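Local structure of MATE family efflux transporter (Vibrio cholerae, 6IDP) at residues F52-Q57 with Y133-W137; G98-A103 with W142-M146; A279-V283 with F316-Q321. The protein probably exports drugs from the cell as a proton-dependent MATE-family multidrug transporter. All blocks are in the same frame, centred on the assembly; numbering follows the deposited sequence.

Contact 1: F52-Q57 with Y133-W137; sequences FTMPIQ and YWLWW
The hydroxyl OG1 of Thr53 is approached by three groups. It bonds to the backbone O of Ala49, one turn earlier, and takes a weak hydrogen bond from the indole of Trp134, with NE1 3.4 Å from OG1 and an N-H...O angle of 157°. The C-H edge of Tyr133 comes third, CE2 standing 3.5 Å from Thr53 OG1 with the oxygen near the ring plane. This is an interhelical contact within the first MatE family region of a membrane helix bundle: residues 52-57 lead into helix 54-80, and residues 133-137 belong to helix 124-156. With OG1 beside the backbone N of Thr53 (chi1 -44°), CG2 takes the place anti to that N and meets the next aromatic. This methyl makes a CH-pi contact with Trp137, lying 3.7 Å from the centroid of the six-membered ring and 14° off its normal. One threonine therefore serves two tryptophans differently, through its oxygen for an indole N-H and through its methyl for an indole face.

Ile56 and Gln57, three and four residues on, meet the benzo end of Trp137. Ile56 CG2 comes in obliquely, 3.6 Å from Trp137 CZ3. The same methyl lies 4.3 Å from CZ2 of Trp134, so it touches both indoles of helix 124-156, the second more loosely. Leu109 and Leu116 close around Ile56 from neighbouring helices, while Ile189 and Asp190 touch Tyr133.

Gln57 reaches the Trp137 edge with an extended chain that crosses the indole at about a right angle. Its amide lies at this edge too, but farther off; CB of Gln57 comes closest, 3.5 Å from CZ2 of Trp137, with CG beside it in the ring plane.

Contact 2: G98-A103 with W142-M146; sequences GGIGVA and WTGAM. With OLC ((2R)-2,3-dihydroxypropyl (9Z)-octadec-9-enoate), chain C; OLC ((2R)-2,3-dihydroxypropyl (9Z)-octadec-9-enoate), chain R; OLC ((2R)-2,3-dihydroxypropyl (9Z)-octadec-9-enoate), chain B.
Val102 forms the apolar centre, its two methyls divided between two residues of helix 124-156. CG1, anti to the backbone N (chi1 176°), reaches CD1 of Trp142 at 3.6 Å, and CG2 of Val102 meets CB of Ala145 at 4.0 Å. The two segments run nearly antiparallel, at 152° between their N-to-C directions, so moving one turn back from Val102 to Gly99 leads one turn forward from Trp142 to Met146. There the doubly bent thioether chain brings SD to 3.4 Å from CA of Gly99, an approach made against bare glycine backbone.

Between these two levels stands the indole of Trp142. CG of Met146 lies over one face near the rim. The end of a monoolein chain rests on the opposite face, also toward the rim, with C18 of OLC chain R 3.8 Å from CD2 of Trp142. Flanked in this way, the ring presents its edge to helix 84-111, where Ala103 N lies in the ring plane near CD1 and Ala103 CB stands out of that plane, 3.8 Å from NE1 of Trp142.

The polar edge is a single, nearly straight bond: NE1 of Trp142 donates to O of Gly99 at 2.9 Å, with an N-H...O angle of 175°. The oxygen lies almost in the indole plane, and the donor sits in the carbonyl plane on a lone pair. Gly99 O also receives the weak helical bond from Ala103 N. The arrangement is an antiparallel pair of membrane helices of the first MatE family region, 9.8 Å between axes, where Gly98 and Gly99 admit the side chains of Met146 and Trp142.

Contact 3: A279-V283 with F316-Q321; sequences ALVAV and FVLGFQ. With OLC ((2R)-2,3-dihydroxypropyl (9Z)-octadec-9-enoate), chain P; OLC ((2R)-2,3-dihydroxypropyl (9Z)-octadec-9-enoate), chain N.
Val283 packs against Val317 on the buried, protein-facing side of this contact. Its CG2 lies 4.0 Å from CG2 of Val317 and equally close to CG1, so one methyl fits against both branches of a side chain that it crosses at about a right angle. One turn further along helix 303-330, the chain of Gln321, bent at chi2, crosses Leu280 at about a right angle, with CD2 of Leu280 3.9 Å from CD of Gln321. Leu280 is the break itself: it leaves helical geometry after helix 263-279 and occupies the N-cap position of helix 281-299. Leu360, Leu363 and Leu368 of helix 360-375 enclose this side.

The other side, partly exposed, faces lipid. Here Ala282 supplies just one methyl, CB, at 3.6 Å from CE2 of Phe320 in an oblique approach and at 4.2 Å from CE2 of Phe316, near that ring's edge. CZ of Phe316 lies above a face of Phe320. Monoolein completes this surface. Phe320 CB lies over one face of the Phe316 ring and C13 of OLC chain P over the opposite one, 3.6 Å from CD1, whereas C13 of OLC chain N meets the Phe320 edge in plane, 3.8 Å from CZ. Such a passage from enclosed aliphatic side chains to lipid-lined aromatics fits a membrane helical hairpin, here helices 281-299 and 303-330 of the second MatE family region.

In the fold
Contacts 1 and 2 share helix 124-156, which meets helix 54-80 through residues 133-137 and helix 84-111 through residues 142-146. Their centres are 15 Å apart and their nearest atoms about 5 Å, and their segments alternate along the chain; because they share that helix, the two contacts join three helices of the first MatE family region. Contact 3 follows later in the second region, on the opposite side of the chain's centre; its centre is 32 Å from those of both other contacts, with nearest atoms about 17 Å from contact 1 and 18 Å from contact 2. Monoolein borders all three, coming within about 4 Å of the Gln57 side chain in contact 1.

Contact 1: F52-Q57 with Y133-W137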
loop_
_atom_site.group_PDB
_atom_site.type_symbol
_atom_site.label_atom_id
_atom_site.label_comp_id
_atom_site.label_asym_id
_atom_site.label_seq_id
_atom_site.Cartn_x
_atom_site.Cartn_y
_atom_site.Cartn_z
ATOM N N PHE A 52 16.898 2.059 10.811
ATOM C CA PHE A 52 17.675 1.615 9.657
ATOM C C PHE A 52 17.061 0.377 9.003
ATOM O O PHE A 52 17.561 -0.106 7.988
ATOM C CB PHE A 52 19.124 1.323 10.060
ATOM C CG PHE A 52 19.954 2.555 10.294
ATOM C CD1 PHE A 52 20.587 3.193 9.239
ATOM C CD2 PHE A 52 20.116 3.066 11.573
ATOM C CE1 PHE A 52 21.355 4.324 9.454
ATOM C CE2 PHE A 52 20.883 4.195 11.794
ATOM C CZ PHE A 52 21.505 4.823 10.734
ATOM N N THR A 53 15.984 -0.137 9.587
ATOM C CA THR A 53 15.310 -1.314 9.047
ATOM C C THR A 53 14.119 -0.896 8.182
ATOM O O THR A 53 13.645 -1.662 7.344
ATOM C CB THR A 53 14.839 -2.263 10.176
ATOM O OG1 THR A 53 15.885 -2.409 11.148
ATOM C CG2 THR A 53 14.481 -3.634 9.620
ATOM N N MET A 54 13.647 0.330 8.386
ATOM C CA MET A 54 12.542 0.874 7.599
ATOM C C MET A 54 12.797 0.892 6.079
ATOM O O MET A 54 11.917 0.500 5.313
ATOM C CB MET A 54 12.194 2.285 8.085
ATOM C CG MET A 54 11.555 2.325 9.468
ATOM S SD MET A 54 10.165 1.185 9.622
ATOM C CE MET A 54 9.509 1.656 11.221
ATOM N N PRO A 55 13.989 1.339 5.631
ATOM C CA PRO A 55 14.190 1.350 4.175
ATOM C C PRO A 55 14.226 -0.045 3.551
ATOM O O PRO A 55 13.713 -0.224 2.446
ATOM C CB PRO A 55 15.545 2.048 4.013
ATOM C CG PRO A 55 16.235 1.845 5.311
ATOM C CD PRO A 55 15.151 1.911 6.339
ATOM N N ILE A 56 14.815 -1.014 4.243
ATOM C CA ILE A 56 14.871 -2.375 3.723
ATOM C C ILE A 56 13.471 -2.987 3.741
ATOM O O ILE A 56 13.175 -3.909 2.982
ATOM C CB ILE A 56 15.861 -3.260 4.527
ATOM C CG1 ILE A 56 16.436 -4.368 3.643
ATOM C CG2 ILE A 56 15.210 -3.843 5.770
ATOM C CD1 ILE A 56 17.273 -3.854 2.496
ATOM N N GLN A 57 12.605 -2.450 4.597
ATOM C CA GLN A 57 11.223 -2.901 4.684
ATOM C C GLN A 57 10.415 -2.413 3.488
ATOM O O GLN A 57 9.604 -3.155 2.937
ATOM C CB GLN A 57 10.577 -2.416 5.982
ATOM C CG GLN A 57 9.165 -2.931 6.209
ATOM C CD GLN A 57 8.524 -2.325 7.440
ATOM O OE1 GLN A 57 8.391 -1.106 7.548
ATOM N NE2 GLN A 57 8.130 -3.174 8.383
ATOM N N TYR A 133 19.027 -8.995 14.934
ATOM C CA TYR A 133 17.676 -8.484 14.719
ATOM C C TYR A 133 17.146 -8.815 13.325
ATOM O O TYR A 133 15.986 -9.192 13.180
ATOM C CB TYR A 133 17.614 -6.970 14.947
ATOM C CG TYR A 133 16.243 -6.386 14.678
ATOM C CD1 TYR A 133 15.112 -6.917 15.285
ATOM C CD2 TYR A 133 16.079 -5.309 13.816
ATOM C CE1 TYR A 133 13.856 -6.395 15.041
ATOM C CE2 TYR A 133 14.823 -4.777 13.568
ATOM C CZ TYR A 133 13.718 -5.324 14.184
ATOM O OH TYR A 133 12.468 -4.803 13.944
ATOM N N TRP A 134 17.992 -8.684 12.307
ATOM C CA TRP A 134 17.553 -8.925 10.934
ATOM C C TRP A 134 17.257 -10.397 10.670
ATOM O O TRP A 134 16.486 -10.720 9.771
ATOM C CB TRP A 134 18.593 -8.416 9.930
ATOM C CG TRP A 134 18.482 -6.947 9.657
ATOM C CD1 TRP A 134 17.856 -6.017 10.432
ATOM C CD2 TRP A 134 18.999 -6.240 8.521
ATOM N NE1 TRP A 134 17.958 -4.774 9.856
ATOM C CE2 TRP A 134 18.656 -4.883 8.683
ATOM C CE3 TRP A 134 19.724 -6.620 7.387
ATOM C CZ2 TRP A 134 19.010 -3.907 7.754
ATOM C CZ3 TRP A 134 20.075 -5.648 6.465
ATOM C CH2 TRP A 134 19.718 -4.308 6.655
ATOM N N LEU A 135 17.870 -11.283 11.447
ATOM C CA LEU A 135 17.549 -12.703 11.360
ATOM C C LEU A 135 16.069 -12.916 11.647
ATOM O O LEU A 135 15.338 -13.484 10.830
ATOM C CB LEU A 135 18.406 -13.516 12.332
ATOM C CG LEU A 135 19.880 -13.641 11.946
ATOM C CD1 LEU A 135 20.663 -14.387 13.014
ATOM C CD2 LEU A 135 20.009 -14.332 10.598
ATOM N N TRP A 136 15.628 -12.438 12.806
ATOM C CA TRP A 136 14.226 -12.537 13.187
ATOM C C TRP A 136 13.338 -11.678 12.294
ATOM O O TRP A 136 12.245 -12.096 11.908
ATOM C CB TRP A 136 14.039 -12.127 14.647
ATOM C CG TRP A 136 14.745 -13.018 15.623
ATOM C CD1 TRP A 136 15.916 -12.755 16.273
ATOM C CD2 TRP A 136 14.321 -14.313 16.066
ATOM N NE1 TRP A 136 16.248 -13.808 17.091
ATOM C CE2 TRP A 136 15.285 -14.777 16.982
ATOM C CE3 TRP A 136 13.222 -15.126 15.774
ATOM C CZ2 TRP A 136 15.182 -16.016 17.609
ATOM C CZ3 TRP A 136 13.120 -16.355 16.400
ATOM C CH2 TRP A 136 14.094 -16.788 17.305
ATOM N N TRP A 137 13.807 -10.479 11.961
ATOM C CA TRP A 137 12.970 -9.538 11.228
ATOM C C TRP A 137 12.741 -9.951 9.776
ATOM O O TRP A 137 11.628 -9.834 9.271
ATOM C CB TRP A 137 13.558 -8.124 11.271
ATOM C CG TRP A 137 12.649 -7.160 10.594
ATOM C CD1 TRP A 137 11.599 -6.496 11.153
ATOM C CD2 TRP A 137 12.671 -6.790 9.212
ATOM N NE1 TRP A 137 10.976 -5.719 10.208
ATOM C CE2 TRP A 137 11.615 -5.883 9.008
ATOM C CE3 TRP A 137 13.487 -7.130 8.130
ATOM C CZ2 TRP A 137 11.354 -5.311 7.767
ATOM C CZ3 TRP A 137 13.226 -6.563 6.900
ATOM C CH2 TRP A 137 12.170 -5.663 6.728
#

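Contact 2: G98-A103 with W142-M146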
loop_
_atom_site.group_PDB
_atom_site.type_symbol
_atom_site.label_atom_id
_atom_site.label_comp_id
_atom_site.label_asym_id
_atom_site.label_seq_id
_atom_site.Cartn_x
_atom_site.Cartn_y
_atom_site.Cartn_z
ATOM N N GLY A 98 6.471 -16.270 -4.984
ATOM C CA GLY A 98 6.653 -15.389 -3.849
ATOM C C GLY A 98 7.500 -16.028 -2.767
ATOM O O GLY A 98 8.365 -15.376 -2.183
ATOM N N GLY A 99 7.254 -17.307 -2.504
ATOM C CA GLY A 99 7.982 -18.027 -1.475
ATOM C C GLY A 99 9.472 -18.063 -1.734
ATOM O O GLY A 99 10.273 -17.737 -0.859
ATOM N N ILE A 100 9.843 -18.455 -2.947
ATOM C CA ILE A 100 11.245 -18.555 -3.322
ATOM C C ILE A 100 11.865 -17.178 -3.498
ATOM O O ILE A 100 12.968 -16.917 -3.014
ATOM C CB ILE A 100 11.413 -19.357 -4.619
ATOM C CG1 ILE A 100 10.826 -20.757 -4.444
ATOM C CG2 ILE A 100 12.882 -19.426 -5.019
ATOM C CD1 ILE A 100 10.807 -21.567 -5.713
ATOM N N GLY A 101 11.144 -16.301 -4.190
ATOM C CA GLY A 101 11.625 -14.963 -4.475
ATOM C C GLY A 101 11.991 -14.192 -3.223
ATOM O O GLY A 101 13.108 -13.690 -3.101
ATOM N N VAL A 102 11.055 -14.108 -2.285
ATOM C CA VAL A 102 11.287 -13.351 -1.062
ATOM C C VAL A 102 12.391 -13.997 -0.222
ATOM O O VAL A 102 13.204 -13.298 0.381
ATOM C CB VAL A 102 9.992 -13.215 -0.235
ATOM C CG1 VAL A 102 10.269 -12.513 1.087
ATOM C CG2 VAL A 102 8.944 -12.442 -1.030
ATOM N N ALA A 103 12.434 -15.327 -0.206
ATOM C CA ALA A 103 13.489 -16.051 0.501
ATOM C C ALA A 103 14.865 -15.701 -0.058
ATOM O O ALA A 103 15.806 -15.451 0.698
ATOM C CB ALA A 103 13.253 -17.551 0.421
ATOM N N TRP A 142 9.272 -12.390 5.530
ATOM C CA TRP A 142 8.927 -13.486 4.634
ATOM C C TRP A 142 7.549 -14.039 4.970
ATOM O O TRP A 142 6.728 -14.268 4.084
ATOM C CB TRP A 142 9.974 -14.603 4.705
ATOM C CG TRP A 142 9.722 -15.711 3.719
ATOM C CD1 TRP A 142 10.213 -15.805 2.449
ATOM C CD2 TRP A 142 8.911 -16.876 3.921
ATOM N NE1 TRP A 142 9.761 -16.955 1.849
ATOM C CE2 TRP A 142 8.959 -17.630 2.731
ATOM C CE3 TRP A 142 8.148 -17.354 4.992
ATOM C CZ2 TRP A 142 8.275 -18.839 2.583
ATOM C CZ3 TRP A 142 7.470 -18.552 4.843
ATOM C CH2 TRP A 142 7.538 -19.280 3.648
ATOM N N THR A 143 7.309 -14.254 6.259
ATOM C CA THR A 143 6.030 -14.771 6.730
ATOM C C THR A 143 4.893 -13.803 6.386
ATOM O O THR A 143 3.810 -14.227 5.990
ATOM C CB THR A 143 6.062 -15.025 8.252
ATOM O OG1 THR A 143 7.191 -15.845 8.572
ATOM C CG2 THR A 143 4.797 -15.724 8.714
ATOM N N GLY A 144 5.156 -12.505 6.528
ATOM C CA GLY A 144 4.180 -11.484 6.192
ATOM C C GLY A 144 3.882 -11.421 4.706
ATOM O O GLY A 144 2.734 -11.243 4.301
ATOM N N ALA A 145 4.925 -11.567 3.894
ATOM C CA ALA A 145 4.779 -11.568 2.444
ATOM C C ALA A 145 3.918 -12.741 1.982
ATOM O O ALA A 145 3.051 -12.578 1.126
ATOM C CB ALA A 145 6.143 -11.616 1.775
ATOM N N MET A 146 4.160 -13.916 2.562
ATOM C CA MET A 146 3.418 -15.122 2.214
ATOM C C MET A 146 1.943 -15.018 2.581
ATOM O O MET A 146 1.078 -15.433 1.809
ATOM C CB MET A 146 4.029 -16.346 2.898
ATOM C CG MET A 146 5.423 -16.690 2.426
ATOM S SD MET A 146 5.523 -16.882 0.639
ATOM C CE MET A 146 4.308 -18.171 0.355
HETATM C C10 OLC C . 9.335 -23.707 -2.063
HETATM C C9 OLC C . 8.634 -24.618 -2.767
HETATM C C11 OLC C . 10.628 -24.089 -1.378
HETATM C C8 OLC C . 9.125 -26.044 -2.887
HETATM C C24 OLC C . 2.999 -32.053 -9.913
HETATM C C12 OLC C . 10.898 -23.114 -0.253
HETATM C C7 OLC C . 7.967 -26.933 -3.282
HETATM C C13 OLC C . 10.916 -21.702 -0.799
HETATM C C6 OLC C . 8.324 -27.693 -4.541
HETATM C C14 OLC C . 11.025 -20.723 0.349
HETATM C C5 OLC C . 8.258 -26.771 -5.741
HETATM C C4 OLC C . 6.814 -26.568 -6.149
HETATM C C3 OLC C . 6.608 -27.019 -7.580
HETATM C C2 OLC C . 6.147 -28.462 -7.607
HETATM C C21 OLC C . 3.973 -29.824 -10.366
HETATM C C1 OLC C . 5.050 -28.632 -8.637
HETATM C C22 OLC C . 3.756 -31.214 -10.921
HETATM O O19 OLC C . 4.332 -27.694 -8.922
HETATM O O25 OLC C . 3.126 -33.421 -10.231
HETATM O O23 OLC C . 3.013 -31.126 -12.114
HETATM O O20 OLC C . 4.854 -29.874 -9.268
HETATM C C18 OLC R . 12.334 -18.242 4.876
HETATM C C10 OLC R . 19.856 -16.309 5.866
HETATM C C9 OLC R . 21.093 -16.846 5.940
HETATM C C17 OLC R . 12.784 -17.151 5.823
HETATM C C11 OLC R . 19.288 -15.499 7.011
HETATM C C8 OLC R . 21.955 -16.653 7.171
HETATM C C16 OLC R . 14.002 -16.457 5.252
HETATM C C12 OLC R . 18.326 -14.459 6.472
HETATM C C7 OLC R . 23.302 -17.308 6.954
HETATM C C15 OLC R . 14.711 -15.669 6.334
HETATM C C13 OLC R . 16.926 -14.741 6.975
HETATM C C6 OLC R . 24.325 -16.673 7.870
HETATM C C14 OLC R . 16.076 -15.250 5.830
HETATM C C5 OLC R . 25.629 -16.486 7.127
HETATM C C18 OLC B . -0.991 -9.175 6.926
HETATM C C10 OLC B . 0.333 -3.446 3.052
HETATM C C9 OLC B . -0.578 -2.836 2.264
HETATM C C17 OLC B . -0.222 -8.797 5.679
HETATM C C11 OLC B . 1.246 -4.509 2.484
HETATM C C8 OLC B . -0.696 -3.209 0.803
HETATM C C16 OLC B . 1.264 -8.867 5.958
HETATM C C12 OLC B . 2.030 -5.163 3.602
HETATM C C15 OLC B . 2.000 -7.842 5.121
HETATM C C13 OLC B . 1.085 -5.574 4.711
HETATM C C14 OLC B . 1.806 -6.460 5.706
#

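Contact 3: A279-V283 with F316-Q321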
loop_
_atom_site.group_PDB
_atom_site.type_symbol
_atom_site.label_atom_id
_atom_site.label_comp_id
_atom_site.label_asym_id
_atom_site.label_seq_id
_atom_site.Cartn_x
_atom_site.Cartn_y
_atom_site.Cartn_z
ATOM N N ALA A 279 -6.775 10.069 6.222
ATOM C CA ALA A 279 -7.879 10.670 5.477
ATOM C C ALA A 279 -8.184 9.893 4.198
ATOM O O ALA A 279 -9.297 9.957 3.676
ATOM C CB ALA A 279 -7.569 12.125 5.148
ATOM N N LEU A 280 -7.194 9.154 3.705
ATOM C CA LEU A 280 -7.330 8.416 2.454
ATOM C C LEU A 280 -7.435 6.907 2.669
ATOM O O LEU A 280 -7.200 6.129 1.745
ATOM C CB LEU A 280 -6.146 8.719 1.531
ATOM C CG LEU A 280 -6.162 10.036 0.749
ATOM C CD1 LEU A 280 -4.779 10.336 0.195
ATOM C CD2 LEU A 280 -7.190 9.992 -0.376
ATOM N N VAL A 281 -7.787 6.494 3.883
ATOM C CA VAL A 281 -7.811 5.073 4.202
ATOM C C VAL A 281 -8.934 4.340 3.457
ATOM O O VAL A 281 -8.793 3.165 3.126
ATOM C CB VAL A 281 -7.944 4.839 5.733
ATOM C CG1 VAL A 281 -9.302 5.291 6.244
ATOM C CG2 VAL A 281 -7.688 3.378 6.078
ATOM N N ALA A 282 -10.031 5.031 3.167
ATOM C CA ALA A 282 -11.127 4.406 2.431
ATOM C C ALA A 282 -10.748 4.220 0.968
ATOM O O ALA A 282 -11.125 3.226 0.340
ATOM C CB ALA A 282 -12.397 5.227 2.549
ATOM N N VAL A 283 -10.008 5.182 0.423
ATOM C CA VAL A 283 -9.532 5.076 -0.947
ATOM C C VAL A 283 -8.518 3.940 -1.033
ATOM O O VAL A 283 -8.535 3.144 -1.978
ATOM C CB VAL A 283 -8.904 6.392 -1.439
ATOM C CG1 VAL A 283 -8.418 6.248 -2.870
ATOM C CG2 VAL A 283 -9.910 7.527 -1.336
ATOM N N PHE A 316 -17.808 8.319 -5.201
ATOM C CA PHE A 316 -17.632 8.162 -3.765
ATOM C C PHE A 316 -16.383 8.895 -3.286
ATOM O O PHE A 316 -16.441 9.664 -2.331
ATOM C CB PHE A 316 -17.551 6.685 -3.371
ATOM C CG PHE A 316 -17.137 6.469 -1.942
ATOM C CD1 PHE A 316 -18.058 6.586 -0.912
ATOM C CD2 PHE A 316 -15.825 6.163 -1.626
ATOM C CE1 PHE A 316 -17.675 6.397 0.406
ATOM C CE2 PHE A 316 -15.435 5.973 -0.305
ATOM C CZ PHE A 316 -16.362 6.089 0.709
ATOM N N VAL A 317 -15.259 8.652 -3.956
ATOM C CA VAL A 317 -13.984 9.243 -3.567
ATOM C C VAL A 317 -14.043 10.768 -3.526
ATOM O O VAL A 317 -13.627 11.384 -2.545
ATOM C CB VAL A 317 -12.855 8.804 -4.518
ATOM C CG1 VAL A 317 -11.606 9.643 -4.289
ATOM C CG2 VAL A 317 -12.553 7.326 -4.327
ATOM N N LEU A 318 -14.571 11.374 -4.585
ATOM C CA LEU A 318 -14.709 12.824 -4.645
ATOM C C LEU A 318 -15.614 13.355 -3.537
ATOM O O LEU A 318 -15.272 14.323 -2.860
ATOM C CB LEU A 318 -15.250 13.250 -6.011
ATOM C CG LEU A 318 -14.263 13.040 -7.156
ATOM C CD1 LEU A 318 -14.865 13.478 -8.479
ATOM C CD2 LEU A 318 -12.978 13.795 -6.863
ATOM N N GLY A 319 -16.763 12.715 -3.353
ATOM C CA GLY A 319 -17.707 13.135 -2.333
ATOM C C GLY A 319 -17.189 12.938 -0.918
ATOM O O GLY A 319 -17.282 13.833 -0.081
ATOM N N PHE A 320 -16.635 11.760 -0.661
ATOM C CA PHE A 320 -16.165 11.385 0.668
ATOM C C PHE A 320 -14.989 12.251 1.130
ATOM O O PHE A 320 -14.962 12.711 2.274
ATOM C CB PHE A 320 -15.780 9.901 0.673
ATOM C CG PHE A 320 -15.406 9.362 2.022
ATOM C CD1 PHE A 320 -16.358 9.217 3.019
ATOM C CD2 PHE A 320 -14.105 8.959 2.277
ATOM C CE1 PHE A 320 -16.010 8.703 4.259
ATOM C CE2 PHE A 320 -13.751 8.443 3.511
ATOM C CZ PHE A 320 -14.703 8.316 4.504
ATOM N N GLN A 321 -14.026 12.483 0.242
ATOM C CA GLN A 321 -12.878 13.315 0.590
ATOM C C GLN A 321 -13.247 14.799 0.688
ATOM O O GLN A 321 -12.559 15.564 1.357
ATOM C CB GLN A 321 -11.741 13.124 -0.422
ATOM C CG GLN A 321 -11.242 11.684 -0.564
ATOM C CD GLN A 321 -10.772 11.079 0.745
ATOM O OE1 GLN A 321 -10.158 11.755 1.574
ATOM N NE2 GLN A 321 -11.062 9.795 0.938
HETATM C C18 OLC P . -16.229 1.553 3.122
HETATM C C10 OLC P . -21.281 3.703 -1.820
HETATM C C9 OLC P . -22.614 3.710 -1.591
HETATM C C17 OLC P . -16.566 2.868 2.451
HETATM C C11 OLC P . -20.582 2.440 -2.281
HETATM C C8 OLC P . -23.445 2.459 -1.792
HETATM C C16 OLC P . -17.513 2.624 1.295
HETATM C C12 OLC P . -19.181 2.758 -2.762
HETATM C C7 OLC P . -24.741 2.573 -1.017
HETATM C C15 OLC P . -16.736 2.131 0.094
HETATM C C13 OLC P . -18.279 3.074 -1.588
HETATM C C6 OLC P . -25.890 2.880 -1.954
HETATM C C14 OLC P . -17.701 1.797 -1.022
HETATM C C5 OLC P . -26.261 1.639 -2.735
HETATM C C18 OLC N . -10.106 12.186 9.411
HETATM C C17 OLC N . -10.533 11.304 8.259
HETATM C C16 OLC N . -10.958 9.953 8.790
HETATM C C12 OLC N . -12.752 5.504 7.694
HETATM C C15 OLC N . -11.398 9.065 7.647
HETATM C C13 OLC N . -12.434 6.876 7.138
HETATM C C14 OLC N . -11.650 7.664 8.165
#